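Local coordinates for protein isomerase/lactonizing enzyme (Agrobacterium tumefaciens, PDB 1RVK) that binds a magnesium ion in an enolase-superfamily barrel and probably acts as an isomerase or lactonizing enzyme on an unidentified substrate, at residues 133-142 against 167-178; 202-213 against 228-236. All coordinates share one frame; numbering follows the deposited sequence.

Contact 1: 133-142 against 167-178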
loop_
_atom_site.group_PDB
_atom_site.type_symbol
_atom_site.label_atom_id
_atom_site.label_comp_id
_atom_site.label_asym_id
_atom_site.label_seq_id
_atom_site.Cartn_x
_atom_site.Cartn_y
_atom_site.Cartn_z
ATOM N N ALA A 133 -0.230 12.813 5.417
ATOM C CA ALA A 133 -0.726 11.447 5.380
ATOM C C ALA A 133 -2.201 11.453 5.742
ATOM O O ALA A 133 -2.651 12.310 6.506
ATOM C CB ALA A 133 0.047 10.583 6.374
ATOM N N TYR A 134 -2.966 10.529 5.170
ATOM C CA TYR A 134 -4.370 10.439 5.534
ATOM C C TYR A 134 -4.506 9.189 6.387
ATOM O O TYR A 134 -3.748 8.233 6.218
ATOM C CB TYR A 134 -5.299 10.388 4.301
ATOM C CG TYR A 134 -5.168 9.208 3.344
ATOM C CD1 TYR A 134 -5.721 7.959 3.642
ATOM C CD2 TYR A 134 -4.561 9.371 2.101
ATOM C CE1 TYR A 134 -5.678 6.904 2.714
ATOM C CE2 TYR A 134 -4.512 8.337 1.176
ATOM C CZ TYR A 134 -5.070 7.111 1.480
ATOM O OH TYR A 134 -5.030 6.108 0.537
ATOM N N GLY A 135 -5.431 9.221 7.337
ATOM C CA GLY A 135 -5.641 8.069 8.192
ATOM C C GLY A 135 -6.543 7.115 7.440
ATOM O O GLY A 135 -7.706 7.427 7.201
ATOM N N SER A 136 -6.001 5.960 7.064
ATOM C CA SER A 136 -6.745 4.956 6.310
ATOM C C SER A 136 -7.378 3.961 7.280
ATOM O O SER A 136 -6.687 3.130 7.869
ATOM C CB SER A 136 -5.790 4.242 5.346
ATOM O OG SER A 136 -6.476 3.708 4.229
ATOM N N ILE A 137 -8.696 4.053 7.434
ATOM C CA ILE A 137 -9.441 3.200 8.358
ATOM C C ILE A 137 -9.728 1.792 7.841
ATOM O O ILE A 137 -10.137 1.612 6.692
ATOM C CB ILE A 137 -10.783 3.861 8.735
ATOM C CG1 ILE A 137 -10.531 5.269 9.280
ATOM C CG2 ILE A 137 -11.504 3.022 9.783
ATOM C CD1 ILE A 137 -11.796 6.064 9.541
HETATM N N MSE A 138 -9.517 0.797 8.701
HETATM C CA MSE A 138 -9.769 -0.603 8.345
HETATM C C MSE A 138 -11.203 -0.841 7.889
HETATM O O MSE A 138 -12.107 -0.057 8.194
HETATM C CB MSE A 138 -9.520 -1.528 9.541
HETATM C CG MSE A 138 -8.073 -1.736 9.927
HETATM SE SE MSE A 138 -7.914 -3.198 11.205
HETATM C CE MSE A 138 -6.012 -3.490 11.066
ATOM N N CYS A 139 -11.403 -1.942 7.169
ATOM C CA CYS A 139 -12.728 -2.324 6.698
ATOM C C CYS A 139 -13.645 -2.445 7.907
ATOM O O CYS A 139 -13.183 -2.695 9.021
ATOM C CB CYS A 139 -12.674 -3.676 5.981
ATOM S SG CYS A 139 -11.770 -3.664 4.421
ATOM N N GLY A 140 -14.942 -2.277 7.685
ATOM C CA GLY A 140 -15.889 -2.377 8.780
ATOM C C GLY A 140 -15.968 -3.762 9.396
ATOM O O GLY A 140 -15.578 -4.758 8.784
ATOM N N ASP A 141 -16.479 -3.828 10.619
ATOM C CA ASP A 141 -16.615 -5.100 11.315
ATOM C C ASP A 141 -17.937 -5.166 12.070
ATOM O O ASP A 141 -18.858 -4.393 11.802
ATOM C CB ASP A 141 -15.443 -5.309 12.285
ATOM C CG ASP A 141 -15.208 -4.116 13.199
ATOM O OD1 ASP A 141 -16.175 -3.640 13.830
ATOM O OD2 ASP A 141 -14.049 -3.657 13.296
ATOM N N GLU A 142 -18.030 -6.108 13.001
ATOM C CA GLU A 142 -19.233 -6.270 13.802
ATOM C C GLU A 142 -18.850 -6.247 15.279
ATOM O O GLU A 142 -19.526 -6.835 16.126
ATOM C CB GLU A 142 -19.934 -7.579 13.427
ATOM C CG GLU A 142 -20.483 -7.565 12.003
ATOM C CD GLU A 142 -21.121 -8.877 11.594
ATOM O OE1 GLU A 142 -20.379 -9.842 11.307
ATOM O OE2 GLU A 142 -22.367 -8.942 11.562
ATOM N N GLY A 167 -6.547 14.329 6.453
ATOM C CA GLY A 167 -7.384 13.583 5.530
ATOM C C GLY A 167 -7.738 12.253 6.166
ATOM O O GLY A 167 -6.979 11.742 6.983
ATOM N N ILE A 168 -8.887 11.695 5.799
ATOM C CA ILE A 168 -9.338 10.420 6.351
ATOM C C ILE A 168 -10.024 9.599 5.272
ATOM O O ILE A 168 -10.878 10.119 4.555
ATOM C CB ILE A 168 -10.363 10.642 7.489
ATOM C CG1 ILE A 168 -9.708 11.419 8.630
ATOM C CG2 ILE A 168 -10.890 9.295 7.996
ATOM C CD1 ILE A 168 -10.690 11.880 9.692
ATOM N N LYS A 169 -9.657 8.325 5.152
ATOM C CA LYS A 169 -10.298 7.466 4.162
ATOM C C LYS A 169 -11.007 6.309 4.848
ATOM O O LYS A 169 -10.428 5.617 5.685
ATOM C CB LYS A 169 -9.289 6.899 3.158
ATOM C CG LYS A 169 -9.976 6.148 2.010
ATOM C CD LYS A 169 -9.011 5.740 0.902
ATOM C CE LYS A 169 -8.194 4.510 1.276
ATOM N NZ LYS A 169 -7.180 4.192 0.224
ATOM N N LEU A 170 -12.267 6.099 4.495
ATOM C CA LEU A 170 -13.012 5.000 5.085
ATOM C C LEU A 170 -13.003 3.786 4.177
ATOM O O LEU A 170 -13.116 3.919 2.959
ATOM C CB LEU A 170 -14.482 5.372 5.302
ATOM C CG LEU A 170 -14.954 6.554 6.144
ATOM C CD1 LEU A 170 -16.468 6.457 6.270
ATOM C CD2 LEU A 170 -14.317 6.525 7.523
ATOM N N HIS A 171 -12.833 2.610 4.772
ATOM C CA HIS A 171 -12.952 1.352 4.042
ATOM C C HIS A 171 -14.226 0.891 4.742
ATOM O O HIS A 171 -14.231 0.750 5.965
ATOM C CB HIS A 171 -11.815 0.363 4.350
ATOM C CG HIS A 171 -10.540 0.648 3.619
ATOM N ND1 HIS A 171 -9.590 1.528 4.090
ATOM C CD2 HIS A 171 -10.053 0.161 2.450
ATOM C CE1 HIS A 171 -8.573 1.571 3.246
ATOM N NE2 HIS A 171 -8.829 0.751 2.242
ATOM N N THR A 172 -15.309 0.692 3.998
ATOM C CA THR A 172 -16.554 0.287 4.634
ATOM C C THR A 172 -16.755 -1.223 4.761
ATOM O O THR A 172 -15.811 -1.992 4.583
ATOM C CB THR A 172 -17.758 0.965 3.939
ATOM O OG1 THR A 172 -17.571 0.955 2.517
ATOM C CG2 THR A 172 -17.874 2.412 4.409
ATOM N N TRP A 173 -17.974 -1.645 5.083
ATOM C CA TRP A 173 -18.273 -3.065 5.296
ATOM C C TRP A 173 -18.256 -3.965 4.066
ATOM O O TRP A 173 -18.829 -3.638 3.025
ATOM C CB TRP A 173 -19.623 -3.203 5.996
ATOM C CG TRP A 173 -19.673 -2.522 7.328
ATOM C CD1 TRP A 173 -19.300 -3.045 8.537
ATOM C CD2 TRP A 173 -20.120 -1.188 7.588
ATOM N NE1 TRP A 173 -19.492 -2.116 9.533
ATOM C CE2 TRP A 173 -19.992 -0.967 8.979
ATOM C CE3 TRP A 173 -20.618 -0.155 6.781
ATOM C CZ2 TRP A 173 -20.343 0.246 9.582
ATOM C CZ3 TRP A 173 -20.968 1.055 7.381
ATOM C CH2 TRP A 173 -20.828 1.241 8.771
HETATM N N MSE A 174 -17.616 -5.122 4.215
HETATM C CA MSE A 174 -17.504 -6.090 3.132
HETATM C C MSE A 174 -17.649 -7.513 3.665
HETATM O O MSE A 174 -17.316 -7.789 4.818
HETATM C CB MSE A 174 -16.137 -5.947 2.455
HETATM C CG MSE A 174 -15.820 -4.538 1.976
HETATM SE SE MSE A 174 -14.092 -4.438 1.116
HETATM C CE MSE A 174 -13.764 -2.552 1.344
ATOM N N PRO A 175 -18.161 -8.437 2.838
ATOM C CA PRO A 175 -18.279 -9.803 3.359
ATOM C C PRO A 175 -16.869 -10.292 3.711
ATOM O O PRO A 175 -15.884 -9.798 3.165
ATOM C CB PRO A 175 -18.911 -10.568 2.195
ATOM C CG PRO A 175 -18.522 -9.765 0.985
ATOM C CD PRO A 175 -18.663 -8.344 1.459
ATOM N N PRO A 176 -16.752 -11.286 4.604
ATOM C CA PRO A 176 -17.803 -12.028 5.304
ATOM C C PRO A 176 -18.665 -11.328 6.362
ATOM O O PRO A 176 -19.325 -12.007 7.148
ATOM C CB PRO A 176 -17.044 -13.225 5.874
ATOM C CG PRO A 176 -15.714 -12.643 6.186
ATOM C CD PRO A 176 -15.423 -11.816 4.956
ATOM N N VAL A 177 -18.666 -9.997 6.410
ATOM C CA VAL A 177 -19.539 -9.327 7.376
ATOM C C VAL A 177 -20.942 -9.777 6.981
ATOM O O VAL A 177 -21.375 -9.570 5.849
ATOM C CB VAL A 177 -19.446 -7.782 7.299
ATOM C CG1 VAL A 177 -20.653 -7.146 7.996
ATOM C CG2 VAL A 177 -18.167 -7.306 7.979
ATOM N N SER A 178 -21.628 -10.416 7.922
ATOM C CA SER A 178 -22.970 -10.960 7.725
ATOM C C SER A 178 -23.889 -10.305 6.697
ATOM O O SER A 178 -24.293 -10.935 5.720
ATOM C CB SER A 178 -23.701 -11.005 9.072
ATOM O OG SER A 178 -22.984 -11.785 10.011
HETATM O O HOH W 1 -15.549 -5.397 6.153
#

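Contact 2: 202-213 against 228-236. With MG (magnesium ion), chain B.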
loop_
_atom_site.group_PDB
_atom_site.type_symbol
_atom_site.label_atom_id
_atom_site.label_comp_id
_atom_site.label_asym_id
_atom_site.label_seq_id
_atom_site.Cartn_x
_atom_site.Cartn_y
_atom_site.Cartn_z
ATOM N N ARG A 202 -10.360 16.551 4.589
ATOM C CA ARG A 202 -10.558 15.843 3.328
ATOM C C ARG A 202 -10.996 14.406 3.600
ATOM O O ARG A 202 -10.416 13.716 4.440
ATOM C CB ARG A 202 -9.276 15.891 2.486
ATOM C CG ARG A 202 -9.021 17.273 1.878
ATOM C CD ARG A 202 -7.657 17.372 1.205
ATOM N NE ARG A 202 -7.439 18.690 0.611
ATOM C CZ ARG A 202 -7.931 19.071 -0.565
ATOM N NH1 ARG A 202 -8.670 18.234 -1.281
ATOM N NH2 ARG A 202 -7.683 20.290 -1.026
ATOM N N LEU A 203 -12.029 13.965 2.886
ATOM C CA LEU A 203 -12.583 12.627 3.080
ATOM C C LEU A 203 -12.646 11.795 1.815
ATOM O O LEU A 203 -12.936 12.305 0.731
ATOM C CB LEU A 203 -13.994 12.727 3.668
ATOM C CG LEU A 203 -14.117 13.414 5.028
ATOM C CD1 LEU A 203 -15.584 13.470 5.458
ATOM C CD2 LEU A 203 -13.297 12.644 6.043
HETATM N N MSE A 204 -12.389 10.499 1.966
HETATM C CA MSE A 204 -12.433 9.585 0.843
HETATM C C MSE A 204 -13.027 8.250 1.256
HETATM O O MSE A 204 -13.084 7.924 2.444
HETATM C CB MSE A 204 -11.034 9.417 0.260
HETATM C CG MSE A 204 -10.515 10.736 -0.296
HETATM SE SE MSE A 204 -9.374 11.635 0.955
HETATM C CE MSE A 204 -7.994 10.438 0.455
ATOM N N ILE A 205 -13.486 7.486 0.271
ATOM C CA ILE A 205 -14.107 6.199 0.545
ATOM C C ILE A 205 -13.627 5.113 -0.401
ATOM O O ILE A 205 -13.557 5.311 -1.613
ATOM C CB ILE A 205 -15.661 6.304 0.452
ATOM C CG1 ILE A 205 -16.301 4.917 0.559
ATOM C CG2 ILE A 205 -16.066 6.967 -0.854
ATOM C CD1 ILE A 205 -16.249 4.317 1.934
ATOM N N ASP A 206 -13.291 3.969 0.186
ATOM C CA ASP A 206 -12.835 2.792 -0.543
ATOM C C ASP A 206 -13.818 1.716 -0.088
ATOM O O ASP A 206 -13.583 1.015 0.895
ATOM C CB ASP A 206 -11.406 2.454 -0.121
ATOM C CG ASP A 206 -10.794 1.333 -0.937
ATOM O OD1 ASP A 206 -9.626 1.017 -0.677
ATOM O OD2 ASP A 206 -11.460 0.764 -1.823
ATOM N N ALA A 207 -14.936 1.614 -0.797
ATOM C CA ALA A 207 -15.985 0.664 -0.447
ATOM C C ALA A 207 -15.805 -0.713 -1.065
ATOM O O ALA A 207 -14.810 -0.980 -1.730
ATOM C CB ALA A 207 -17.340 1.238 -0.845
ATOM N N PHE A 208 -16.776 -1.587 -0.814
ATOM C CA PHE A 208 -16.791 -2.949 -1.354
ATOM C C PHE A 208 -16.266 -2.908 -2.798
ATOM O O PHE A 208 -16.822 -2.222 -3.651
ATOM C CB PHE A 208 -18.230 -3.468 -1.290
ATOM C CG PHE A 208 -18.427 -4.822 -1.891
ATOM C CD1 PHE A 208 -19.178 -4.968 -3.054
ATOM C CD2 PHE A 208 -17.905 -5.957 -1.279
ATOM C CE1 PHE A 208 -19.411 -6.232 -3.596
ATOM C CE2 PHE A 208 -18.131 -7.223 -1.815
ATOM C CZ PHE A 208 -18.885 -7.360 -2.974
ATOM N N HIS A 209 -15.195 -3.655 -3.062
ATOM C CA HIS A 209 -14.533 -3.657 -4.370
ATOM C C HIS A 209 -15.220 -4.330 -5.554
ATOM O O HIS A 209 -14.631 -4.400 -6.635
ATOM C CB HIS A 209 -13.142 -4.284 -4.240
ATOM C CG HIS A 209 -12.395 -3.871 -3.012
ATOM N ND1 HIS A 209 -12.027 -2.567 -2.763
ATOM C CD2 HIS A 209 -11.912 -4.602 -1.979
ATOM C CE1 HIS A 209 -11.347 -2.512 -1.631
ATOM N NE2 HIS A 209 -11.263 -3.734 -1.135
ATOM N N TRP A 210 -16.444 -4.816 -5.378
ATOM C CA TRP A 210 -17.120 -5.507 -6.471
ATOM C C TRP A 210 -18.589 -5.129 -6.669
ATOM O O TRP A 210 -19.391 -5.962 -7.104
ATOM C CB TRP A 210 -17.026 -7.022 -6.257
ATOM C CG TRP A 210 -15.631 -7.547 -6.043
ATOM C CD1 TRP A 210 -14.783 -8.039 -6.994
ATOM C CD2 TRP A 210 -14.945 -7.669 -4.791
ATOM N NE1 TRP A 210 -13.612 -8.470 -6.409
ATOM C CE2 TRP A 210 -13.685 -8.253 -5.058
ATOM C CE3 TRP A 210 -15.272 -7.342 -3.468
ATOM C CZ2 TRP A 210 -12.753 -8.518 -4.049
ATOM C CZ3 TRP A 210 -14.344 -7.605 -2.464
ATOM C CH2 TRP A 210 -13.099 -8.188 -2.762
ATOM N N TYR A 211 -18.950 -3.889 -6.352
ATOM C CA TYR A 211 -20.335 -3.445 -6.540
ATOM C C TYR A 211 -20.680 -3.434 -8.023
ATOM O O TYR A 211 -19.817 -3.209 -8.869
ATOM C CB TYR A 211 -20.533 -2.018 -6.019
ATOM C CG TYR A 211 -20.896 -1.892 -4.556
ATOM C CD1 TYR A 211 -20.178 -1.037 -3.722
ATOM C CD2 TYR A 211 -21.986 -2.581 -4.019
ATOM C CE1 TYR A 211 -20.534 -0.865 -2.385
ATOM C CE2 TYR A 211 -22.352 -2.417 -2.681
ATOM C CZ TYR A 211 -21.619 -1.554 -1.873
ATOM O OH TYR A 211 -21.972 -1.368 -0.561
ATOM N N SER A 212 -21.952 -3.670 -8.328
ATOM C CA SER A 212 -22.427 -3.631 -9.706
ATOM C C SER A 212 -22.375 -2.167 -10.149
ATOM O O SER A 212 -22.190 -1.275 -9.325
ATOM C CB SER A 212 -23.871 -4.112 -9.767
ATOM O OG SER A 212 -24.700 -3.260 -8.991
ATOM N N ARG A 213 -22.540 -1.915 -11.444
ATOM C CA ARG A 213 -22.527 -0.542 -11.931
ATOM C C ARG A 213 -23.642 0.261 -11.257
ATOM O O ARG A 213 -23.415 1.380 -10.807
ATOM C CB ARG A 213 -22.725 -0.489 -13.451
ATOM C CG ARG A 213 -21.531 -0.956 -14.279
ATOM C CD ARG A 213 -21.749 -0.617 -15.745
ATOM N NE ARG A 213 -20.689 -1.122 -16.616
ATOM C CZ ARG A 213 -20.562 -0.783 -17.894
ATOM N NH1 ARG A 213 -21.425 0.061 -18.441
ATOM N NH2 ARG A 213 -19.580 -1.295 -18.630
ATOM N N PHE A 228 -16.914 14.538 -0.788
ATOM C CA PHE A 228 -15.753 13.658 -0.680
ATOM C C PHE A 228 -14.764 13.912 -1.816
ATOM O O PHE A 228 -15.163 14.255 -2.930
ATOM C CB PHE A 228 -16.184 12.185 -0.693
ATOM C CG PHE A 228 -16.484 11.621 0.671
ATOM C CD1 PHE A 228 -15.932 10.404 1.065
ATOM C CD2 PHE A 228 -17.303 12.306 1.564
ATOM C CE1 PHE A 228 -16.189 9.873 2.336
ATOM C CE2 PHE A 228 -17.568 11.784 2.838
ATOM C CZ PHE A 228 -17.009 10.567 3.224
ATOM N N ASP A 229 -13.477 13.732 -1.520
ATOM C CA ASP A 229 -12.396 13.950 -2.480
ATOM C C ASP A 229 -12.320 12.895 -3.573
ATOM O O ASP A 229 -11.972 13.202 -4.711
ATOM C CB ASP A 229 -11.052 14.007 -1.755
ATOM C CG ASP A 229 -10.747 15.380 -1.197
ATOM O OD1 ASP A 229 -11.693 16.166 -0.979
ATOM O OD2 ASP A 229 -9.551 15.666 -0.967
ATOM N N TRP A 230 -12.611 11.647 -3.230
ATOM C CA TRP A 230 -12.581 10.599 -4.237
ATOM C C TRP A 230 -13.286 9.327 -3.803
ATOM O O TRP A 230 -13.523 9.100 -2.615
ATOM C CB TRP A 230 -11.129 10.284 -4.671
ATOM C CG TRP A 230 -10.282 9.393 -3.758
ATOM C CD1 TRP A 230 -10.617 8.163 -3.251
ATOM C CD2 TRP A 230 -8.921 9.625 -3.357
ATOM N NE1 TRP A 230 -9.553 7.619 -2.570
ATOM C CE2 TRP A 230 -8.499 8.494 -2.619
ATOM C CE3 TRP A 230 -8.015 10.678 -3.555
ATOM C CZ2 TRP A 230 -7.211 8.386 -2.078
ATOM C CZ3 TRP A 230 -6.730 10.570 -3.016
ATOM C CH2 TRP A 230 -6.345 9.432 -2.287
ATOM N N ILE A 231 -13.650 8.522 -4.791
ATOM C CA ILE A 231 -14.295 7.243 -4.556
ATOM C C ILE A 231 -13.263 6.267 -5.105
ATOM O O ILE A 231 -12.754 6.445 -6.213
ATOM C CB ILE A 231 -15.656 7.140 -5.304
ATOM C CG1 ILE A 231 -16.296 5.778 -5.024
ATOM C CG2 ILE A 231 -15.469 7.389 -6.791
ATOM C CD1 ILE A 231 -17.687 5.621 -5.612
ATOM N N GLU A 232 -12.934 5.256 -4.313
ATOM C CA GLU A 232 -11.906 4.294 -4.684
ATOM C C GLU A 232 -12.381 2.855 -4.882
ATOM O O GLU A 232 -13.043 2.286 -4.021
ATOM C CB GLU A 232 -10.820 4.334 -3.607
ATOM C CG GLU A 232 -9.593 3.468 -3.850
ATOM C CD GLU A 232 -8.575 3.650 -2.746
ATOM O OE1 GLU A 232 -8.477 4.768 -2.199
ATOM O OE2 GLU A 232 -7.865 2.687 -2.424
ATOM N N GLU A 233 -12.022 2.288 -6.032
ATOM C CA GLU A 233 -12.338 0.903 -6.391
ATOM C C GLU A 233 -13.708 0.405 -5.931
ATOM O O GLU A 233 -13.807 -0.534 -5.147
ATOM C CB GLU A 233 -11.232 -0.016 -5.840
ATOM C CG GLU A 233 -11.261 -1.449 -6.362
ATOM C CD GLU A 233 -10.014 -2.250 -5.992
ATOM O OE1 GLU A 233 -9.909 -3.411 -6.443
ATOM O OE2 GLU A 233 -9.143 -1.733 -5.255
ATOM N N PRO A 234 -14.792 1.019 -6.429
ATOM C CA PRO A 234 -16.110 0.545 -5.996
ATOM C C PRO A 234 -16.632 -0.609 -6.852
ATOM O O PRO A 234 -17.669 -1.193 -6.543
ATOM C CB PRO A 234 -16.972 1.793 -6.124
ATOM C CG PRO A 234 -16.417 2.423 -7.367
ATOM C CD PRO A 234 -14.906 2.281 -7.183
HETATM N N MSE A 235 -15.918 -0.929 -7.928
HETATM C CA MSE A 235 -16.332 -2.009 -8.828
HETATM C C MSE A 235 -15.142 -2.900 -9.173
HETATM O O MSE A 235 -13.998 -2.536 -8.927
HETATM C CB MSE A 235 -16.917 -1.425 -10.121
HETATM C CG MSE A 235 -18.051 -0.420 -9.916
HETATM SE SE MSE A 235 -18.611 0.396 -11.598
HETATM C CE MSE A 235 -16.944 1.276 -12.039
ATOM N N ASP A 236 -15.417 -4.070 -9.744
ATOM C CA ASP A 236 -14.352 -4.995 -10.121
ATOM C C ASP A 236 -13.436 -4.311 -11.133
ATOM O O ASP A 236 -13.842 -4.030 -12.265
ATOM C CB ASP A 236 -14.961 -6.275 -10.713
ATOM C CG ASP A 236 -13.944 -7.393 -10.862
ATOM O OD1 ASP A 236 -14.322 -8.573 -10.676
ATOM O OD2 ASP A 236 -12.773 -7.097 -11.170
HETATM MG MG MG B . -7.870 0.621 -1.763
HETATM O O HOH W 2 -13.200 16.019 1.125
HETATM O O HOH W 3 -15.463 3.169 -3.154
HETATM O O HOH W 4 -9.245 -0.141 -3.348
HETATM O O HOH W 5 -11.879 -4.650 -7.823
HETATM O O HOH W 6 -18.198 -4.686 -10.608
HETATM O O HOH W 7 -7.523 -1.499 -0.974
HETATM O O HOH W 8 -6.828 1.315 0.159
#

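Contact 1: 133-142 against 167-178
The indole of W173 takes the CA of G140 over one face, 3.9 Å from the centroid of its five-membered ring, and D141 O at its edge, where NE1 makes a weak hydrogen bond. Having no side chain, G140 can lay its CA this close to the ring. The H171 imidazole is met along its edge by S136 OG, in plane near CE1 and itself hydrogen-bonded to E329, and by I137 O, which accepts a 2.7 Å hydrogen bond from ND1 while lying 22° out of the ring plane. That bond should restrain the rotation of the imidazole. K169 passes its CB obliquely by the Y134 ring; its chain then turns about the CG-CD bond (chi3 78°), bringing NZ to 2.9 Å from Y134 OH, a bond it donates while also salt-bridged to E232 and E329. Between the backbones, G135 N, K169 N and I137 N donate to G167 O, G135 O and K169 O, as expected of parallel strands. I137 CD1 presses tightly on L170 CD2, 3.3 Å away. These two strands open the TIM-type barrel domain as a beta-alpha-beta unit: I137 and L170 pack on helix 150-163, whereas Y134, S136 and K169 share the opposite face, flanked by strands 328-333 and 202-206.

Contact 2: 202-213 against 228-236
D206 and E232 cross obliquely with their carboxylate planes 31° apart, and between them they hold the magnesium ion: D206 OD1 lies 2.1 Å and E232 OE2 2.2 Å from the metal. E232 has CG anti to the backbone N (chi1 -176°) and an extended chain, which carries its carboxylate to the ion. Its other oxygen, OE1, accepts a hydrogen bond from W230 NE1 through the anti lone pair and is also held by K169, a second shell that should help keep the carboxylate in place. E258 and three waters complete the site. This is the enolase-superfamily pattern, acidic metal ligands at the C-terminal ends of successive barrel strands; here helix 213-224 joins the parallel pair 202-206 and 230-232. M204, a flexible, polarisable selenomethionine, folds over W230 in a Met-aromatic contact, CE 3.4 Å from the centroid of the six-membered ring. On the other face of the sheet, apolar L203 suits the flat F228 ring, its CB 3.6 Å above the centre. At the less buried start of the strands, where charge is tolerated, R202 and D229 form a salt bridge, side chains crossing at about a right angle and planes 68° apart, NH1 reaching OD2 at 2.7 Å on its syn side.

Contact 1 closes before contact 2 opens along the chain, and their centres lie 11 Å apart on the same side of the chain's centre. Each pairs parallel strands of a beta-alpha-beta unit, and strands 167-171 and 202-206 are neighbours in the sheet, so the two contacts together make four consecutive barrel strands, 130-137, 167-171, 202-206 and 230-232. L170 O and D206 N, 2.8 Å apart, probably form a hydrogen bond across the seam. Contact 2 supplies two magnesium ligands, D206 and E232, while contact 1 brings H171, whose side chain lies about 4 Å from the ion at its nearest atom and packs on D206, consistent with a shared active site.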